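Local coordinates for RND efflux system, outer membrane lipoprotein, NodT family (Burkholderia mallei, PDB 6U94) that probably serves as the outer-membrane channel component of a tripartite efflux pump, passing substrates out of the cell, at residues A56-Q59 against Q60-L64; A268-P271 against A272-S276; H290-A294 against A295-I299. All blocks are in the same frame, centred on the assembly; numbering follows the deposited sequence.

How the contacts relate
Following the chain from the N terminus, contact 1 comes first, within helix 56-67, where neighbouring turns of one helix meet. Contact 2 lies much later, in the loop between helices 253-256 and 283-294, and folds residues 268-276 through a bend at G273. Contact 3 ends helix 283-294 and turns the chain into helix 299-306. The three follow in series, none nested in or crossing another. Contacts 1 and 2 are the nearest pair, about 8 Å between nearest atoms, with centres about 23 Å apart. Contact 1 faces helix 156-203, contact 2 meets helix 421-454, and contact 3 rests against helix 362-415.

Contact 1 of 3, residues A56-Q59 against Q60-L64; sequences AQLQ and QLVAL
The first two turns of helix 56-67 form this contact, with the backbone of A56-Q59 joined to Q60-L64 in the regular i to i+4 pattern. Q60 N binds A56 O at 3.0 Å, and L61 N, V62 N and A63 N reach in the same way to Q57 O, L58 O and Q59 O. The V62 bond is the straightest of the four, with an N-H...O angle of 165°.

On one side of the helix two glutamines approach each other. Q57 has its CG anti to the backbone N (chi1 -177°) and then bends at chi2, which carries its amide forward along the helix surface to Q60 and L61. Q60 instead runs out extended. Q57 NE2 comes to 3.4 Å from Q60 OE1, the two amide planes being turned 29° from each other. The same NE2 lies 3.9 Å from L61 CG, so the bent chain also passes beside the leucine. L61 CG in turn sits 3.5 Å from Q57 O, close to a carbonyl already engaged by L61 N.

The buried side is apolar. L58 CD1 approaches V62 CG2 at 4.4 Å, a loose touch one turn apart, while V62 CG2 also sits 3.6 Å from L58 O. Both side chains meet L53, and V62 continues onto V167 and V170 of helix 156-203. L61 and Q57 touch Y174 of that helix and V255 of helix 253-256.

At the start of the helix D55 OD2 accepts a bond from L58 N, and the Q59 amide turns back to give its NE2 to L53 O. Together these features are those of the first turns of an amphipathic alpha-helix, its apolar side laid on a long helix of the efflux-protein fold.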
# COMPACT_ATOMS: atom_id res chain seq x y z
N ALA A 56 8.73 -13.73 -9.55
CA ALA A 56 8.94 -15.11 -9.12
C ALA A 56 9.45 -15.18 -7.69
O ALA A 56 9.00 -16.01 -6.90
CB ALA A 56 9.92 -15.80 -10.07
N GLN A 57 10.40 -14.30 -7.33
CA GLN A 57 10.91 -14.30 -5.97
C GLN A 57 9.82 -13.93 -4.97
O GLN A 57 9.70 -14.54 -3.90
CB GLN A 57 12.09 -13.33 -5.85
CG GLN A 57 12.73 -13.31 -4.47
CD GLN A 57 13.22 -14.68 -4.04
OE1 GLN A 57 14.16 -15.23 -4.63
NE2 GLN A 57 12.58 -15.25 -3.02
N LEU A 58 9.00 -12.92 -5.31
CA LEU A 58 7.89 -12.55 -4.45
C LEU A 58 6.90 -13.70 -4.30
O LEU A 58 6.38 -13.95 -3.20
CB LEU A 58 7.19 -11.30 -5.00
CG LEU A 58 5.92 -10.86 -4.26
CD1 LEU A 58 6.22 -10.58 -2.80
CD2 LEU A 58 5.31 -9.65 -4.92
N GLN A 59 6.63 -14.42 -5.39
CA GLN A 59 5.74 -15.58 -5.31
C GLN A 59 6.29 -16.63 -4.37
O GLN A 59 5.53 -17.31 -3.67
CB GLN A 59 5.53 -16.17 -6.71
CG GLN A 59 4.60 -15.37 -7.60
CD GLN A 59 4.17 -16.15 -8.83
OE1 GLN A 59 4.74 -17.19 -9.15
NE2 GLN A 59 3.15 -15.66 -9.52
N GLN A 60 7.61 -16.80 -4.34
CA GLN A 60 8.22 -17.79 -3.46
C GLN A 60 8.02 -17.42 -1.99
O GLN A 60 7.72 -18.29 -1.16
CB GLN A 60 9.70 -17.95 -3.78
CG GLN A 60 10.44 -18.92 -2.88
CD GLN A 60 11.90 -19.08 -3.26
OE1 GLN A 60 12.39 -18.42 -4.18
NE2 GLN A 60 12.61 -19.95 -2.55
N LEU A 61 8.18 -16.14 -1.66
CA LEU A 61 8.04 -15.71 -0.27
C LEU A 61 6.62 -15.91 0.24
O LEU A 61 6.41 -16.36 1.37
CB LEU A 61 8.47 -14.25 -0.14
CG LEU A 61 9.94 -13.98 -0.42
CD1 LEU A 61 10.15 -12.54 -0.84
CD2 LEU A 61 10.79 -14.32 0.79
N VAL A 62 5.63 -15.57 -0.59
CA VAL A 62 4.23 -15.72 -0.18
C VAL A 62 3.88 -17.18 0.03
O VAL A 62 3.19 -17.54 1.00
CB VAL A 62 3.31 -15.05 -1.22
CG1 VAL A 62 1.86 -15.44 -0.98
CG2 VAL A 62 3.46 -13.55 -1.16
N ALA A 63 4.37 -18.06 -0.85
CA ALA A 63 4.09 -19.48 -0.71
C ALA A 63 4.66 -20.03 0.59
O ALA A 63 4.04 -20.87 1.24
CB ALA A 63 4.63 -20.25 -1.91
N LEU A 64 5.85 -19.57 0.98
CA LEU A 64 6.44 -20.03 2.23
C LEU A 64 5.67 -19.49 3.43
O LEU A 64 5.51 -20.19 4.43
CB LEU A 64 7.91 -19.62 2.30
CG LEU A 64 8.84 -20.13 1.20
CD1 LEU A 64 10.30 -19.86 1.55
CD2 LEU A 64 8.61 -21.61 0.92

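Contact 2 of 3, residues A268-P271 against A272-S276; sequences AEFP and AGLPS
Apolar contact between P271 and L274 draws this loop together. The leucine fork lies obliquely against the proline ring: CD2 is 4.1 Å from both P271 CD and P271 CG, and CD1 is also 4.1 Å from P271 CD. L274 has its CG beside its own backbone N and anti to the carbonyl carbon (chi1 -73°), which turns both methyls back toward the proline. The branch carbon L274 CG also lies 3.6 Å from P271 O. A looser touch joins F270 CD1 to L274 CD1 at 4.4 Å, the methyl approaching the ring obliquely.

Beyond the segments, F270 meets the ring of F52 and packs on L451, L455 receives both F270 and L274, and W459 touches P271 and L274, these last two partners lying in the segment that follows helix 421-454.

The polar contacts hold the backbone on either side of the bend. E269 folds its carboxylate back over its own peptide, and OE1 accepts F270 N at 2.8 Å on its anti side, 26° out of the carboxylate plane. OE1 also forms a salt bridge with R385, while T313 OG1 bonds to both P271 O and L274 N, bridging the two limbs of the bend with one hydroxyl.

Backbone shape completes the turn. G273 has a positive phi of 80°, a value that glycine adopts readily, while A272 and L274 on its two sides keep extended, polyproline-like angles. Backbone bonds pair G273 with T313, L274 with L312 and S276 with I310, making this an extended interhelical linker with a glycine bend, seated beside the 310-313 loop.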
# COMPACT_ATOMS: atom_id res chain seq x y z
N ALA A 268 1.24 -7.27 -11.15
CA ALA A 268 0.47 -7.19 -12.38
C ALA A 268 -0.57 -6.09 -12.26
O ALA A 268 -1.09 -5.80 -11.18
CB ALA A 268 -0.21 -8.53 -12.67
N GLU A 269 -0.86 -5.45 -13.39
CA GLU A 269 -1.85 -4.39 -13.41
C GLU A 269 -3.26 -4.98 -13.29
O GLU A 269 -3.54 -6.09 -13.75
CB GLU A 269 -1.73 -3.57 -14.70
CG GLU A 269 -2.60 -2.32 -14.73
CD GLU A 269 -2.39 -1.44 -13.51
OE1 GLU A 269 -3.17 -1.57 -12.53
OE2 GLU A 269 -1.44 -0.63 -13.53
N PHE A 270 -4.13 -4.23 -12.64
CA PHE A 270 -5.51 -4.67 -12.48
C PHE A 270 -6.20 -4.71 -13.84
O PHE A 270 -6.09 -3.75 -14.62
CB PHE A 270 -6.26 -3.74 -11.53
CG PHE A 270 -5.76 -3.79 -10.12
CD1 PHE A 270 -6.13 -4.84 -9.28
CD2 PHE A 270 -4.93 -2.81 -9.63
CE1 PHE A 270 -5.67 -4.90 -7.98
CE2 PHE A 270 -4.47 -2.85 -8.33
CZ PHE A 270 -4.84 -3.90 -7.50
N PRO A 271 -6.90 -5.79 -14.17
CA PRO A 271 -7.58 -5.86 -15.47
C PRO A 271 -8.67 -4.80 -15.57
O PRO A 271 -9.19 -4.29 -14.58
CB PRO A 271 -8.18 -7.27 -15.49
CG PRO A 271 -7.41 -8.03 -14.46
CD PRO A 271 -7.05 -7.03 -13.40
N ALA A 272 -9.01 -4.46 -16.81
CA ALA A 272 -10.11 -3.54 -17.05
C ALA A 272 -11.44 -4.26 -16.86
O ALA A 272 -11.61 -5.40 -17.28
CB ALA A 272 -10.02 -2.95 -18.45
N GLY A 273 -12.39 -3.57 -16.22
CA GLY A 273 -13.74 -4.09 -16.10
C GLY A 273 -13.95 -5.13 -15.02
O GLY A 273 -14.74 -6.06 -15.21
N LEU A 274 -13.29 -4.99 -13.88
CA LEU A 274 -13.47 -5.95 -12.80
C LEU A 274 -14.90 -5.86 -12.26
O LEU A 274 -15.36 -4.76 -11.93
CB LEU A 274 -12.47 -5.70 -11.68
CG LEU A 274 -11.04 -6.11 -12.02
CD1 LEU A 274 -10.10 -5.87 -10.85
CD2 LEU A 274 -11.00 -7.57 -12.46
N PRO A 275 -15.62 -6.98 -12.16
CA PRO A 275 -17.01 -6.92 -11.67
C PRO A 275 -17.08 -6.68 -10.17
O PRO A 275 -16.23 -7.15 -9.40
CB PRO A 275 -17.57 -8.30 -12.04
CG PRO A 275 -16.37 -9.20 -12.11
CD PRO A 275 -15.24 -8.33 -12.62
N SER A 276 -18.10 -5.93 -9.76
CA SER A 276 -18.32 -5.66 -8.35
C SER A 276 -18.65 -6.93 -7.56
O SER A 276 -18.50 -6.93 -6.33
CB SER A 276 -19.45 -4.64 -8.19
OG SER A 276 -20.54 -4.97 -9.03

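Contact 3 of 3, residues H290-A294 against A295-I299; sequences HRLIA and ANAQI. Unlike the reference sequence in segment 295-299: Q298 (reference Asn).
I299 comes back across the end of helix 283-294 and meets two side chains of its last turn, L292 and I293. The two isoleucines cross at about a right angle, with I299 CG1 3.4 Å from I293 CG1, a tight approach for two methylenes. I299 CD1 lies obliquely against L292 instead and reaches its CB at 3.5 Å. The torsions of I299 explain this reach: CG1 stands beside the backbone N, and a further bend at chi2 (-58°) curls CD1 toward the leucine. The CD2 methyl of L292 packs against A297 CB at 3.9 Å, and the same A297 CB is 3.4 Å from L292 O.

The backbone turn that brings these side chains together is a Schellman motif. A297 N bonds to L292 O at 2.8 Å and N296 N to I293 O at 3.0 Å. The first is fairly straight; in the second the donor stands above the carbonyl plane, 64° out of it. N296 is the C-prime residue, with a positive phi. One residue before N296, A295 N still bonds to R291 O in the helical i to i+4 pattern.

Just ahead of the next helix, Q298 takes the N-cap position and its OE1 makes a weak bond to G300 N. The turn therefore links helix 283-294 to helix 299-306, with L292 facing V364 and Y367 of helix 362-415, A297 against I343 and F344, and a backbone bond joining Q298 to I343.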
# COMPACT_ATOMS: atom_id res chain seq x y z
N HIS A 290 -23.64 -14.14 6.03
CA HIS A 290 -23.85 -15.28 6.93
C HIS A 290 -24.83 -14.92 8.04
O HIS A 290 -25.70 -15.72 8.40
CB HIS A 290 -22.51 -15.72 7.51
CG HIS A 290 -22.60 -16.82 8.52
ND1 HIS A 290 -23.01 -16.61 9.82
CD2 HIS A 290 -22.31 -18.14 8.42
CE1 HIS A 290 -22.99 -17.76 10.47
NE2 HIS A 290 -22.56 -18.70 9.65
N ARG A 291 -24.70 -13.72 8.59
CA ARG A 291 -25.62 -13.29 9.65
C ARG A 291 -27.05 -13.20 9.14
O ARG A 291 -28.00 -13.47 9.88
CB ARG A 291 -25.17 -11.94 10.23
CG ARG A 291 -24.13 -12.05 11.32
CD ARG A 291 -23.85 -10.69 11.95
NE ARG A 291 -22.41 -10.43 12.05
CZ ARG A 291 -21.74 -9.62 11.23
NH1 ARG A 291 -22.38 -8.97 10.26
NH2 ARG A 291 -20.44 -9.45 11.40
N LEU A 292 -27.23 -12.80 7.88
CA LEU A 292 -28.57 -12.69 7.32
C LEU A 292 -29.17 -14.07 7.05
O LEU A 292 -30.38 -14.27 7.23
CB LEU A 292 -28.55 -11.86 6.05
CG LEU A 292 -28.44 -10.34 6.20
CD1 LEU A 292 -28.01 -9.72 4.88
CD2 LEU A 292 -29.77 -9.76 6.64
N ILE A 293 -28.35 -15.02 6.62
CA ILE A 293 -28.84 -16.38 6.38
C ILE A 293 -29.34 -16.99 7.69
O ILE A 293 -30.42 -17.58 7.74
CB ILE A 293 -27.74 -17.25 5.74
CG1 ILE A 293 -27.45 -16.77 4.33
CG2 ILE A 293 -28.17 -18.72 5.72
CD1 ILE A 293 -26.07 -17.13 3.83
N ALA A 294 -28.55 -16.84 8.76
CA ALA A 294 -28.96 -17.36 10.06
C ALA A 294 -30.21 -16.66 10.58
O ALA A 294 -30.98 -17.26 11.33
CB ALA A 294 -27.81 -17.22 11.06
N ALA A 295 -30.42 -15.40 10.20
CA ALA A 295 -31.63 -14.68 10.58
C ALA A 295 -32.79 -14.92 9.62
O ALA A 295 -33.76 -14.16 9.64
CB ALA A 295 -31.33 -13.18 10.68
N ASN A 296 -32.69 -15.95 8.76
CA ASN A 296 -33.75 -16.39 7.85
C ASN A 296 -34.01 -15.41 6.71
O ASN A 296 -35.09 -15.45 6.11
CB ASN A 296 -35.06 -16.67 8.60
CG ASN A 296 -35.34 -18.14 8.73
OD1 ASN A 296 -34.84 -18.95 7.94
ND2 ASN A 296 -36.14 -18.51 9.72
N ALA A 297 -33.06 -14.54 6.39
CA ALA A 297 -33.26 -13.66 5.25
C ALA A 297 -32.84 -14.35 3.96
O ALA A 297 -32.04 -15.30 3.97
CB ALA A 297 -32.47 -12.35 5.44
N GLN A 298 -33.40 -13.88 2.85
CA GLN A 298 -33.00 -14.34 1.52
C GLN A 298 -31.89 -13.42 1.00
O GLN A 298 -32.11 -12.22 0.79
CB GLN A 298 -34.21 -14.38 0.59
CG GLN A 298 -33.96 -14.01 -0.87
CD GLN A 298 -33.22 -15.06 -1.69
OE1 GLN A 298 -32.35 -15.77 -1.19
NE2 GLN A 298 -33.55 -15.13 -2.97
N ILE A 299 -30.70 -13.99 0.80
CA ILE A 299 -29.54 -13.19 0.43
C ILE A 299 -29.71 -12.61 -0.97
O ILE A 299 -29.31 -11.47 -1.24
CB ILE A 299 -28.26 -14.03 0.54
CG1 ILE A 299 -28.05 -14.43 1.98
CG2 ILE A 299 -27.05 -13.26 0.05
CD1 ILE A 299 -27.94 -13.26 2.92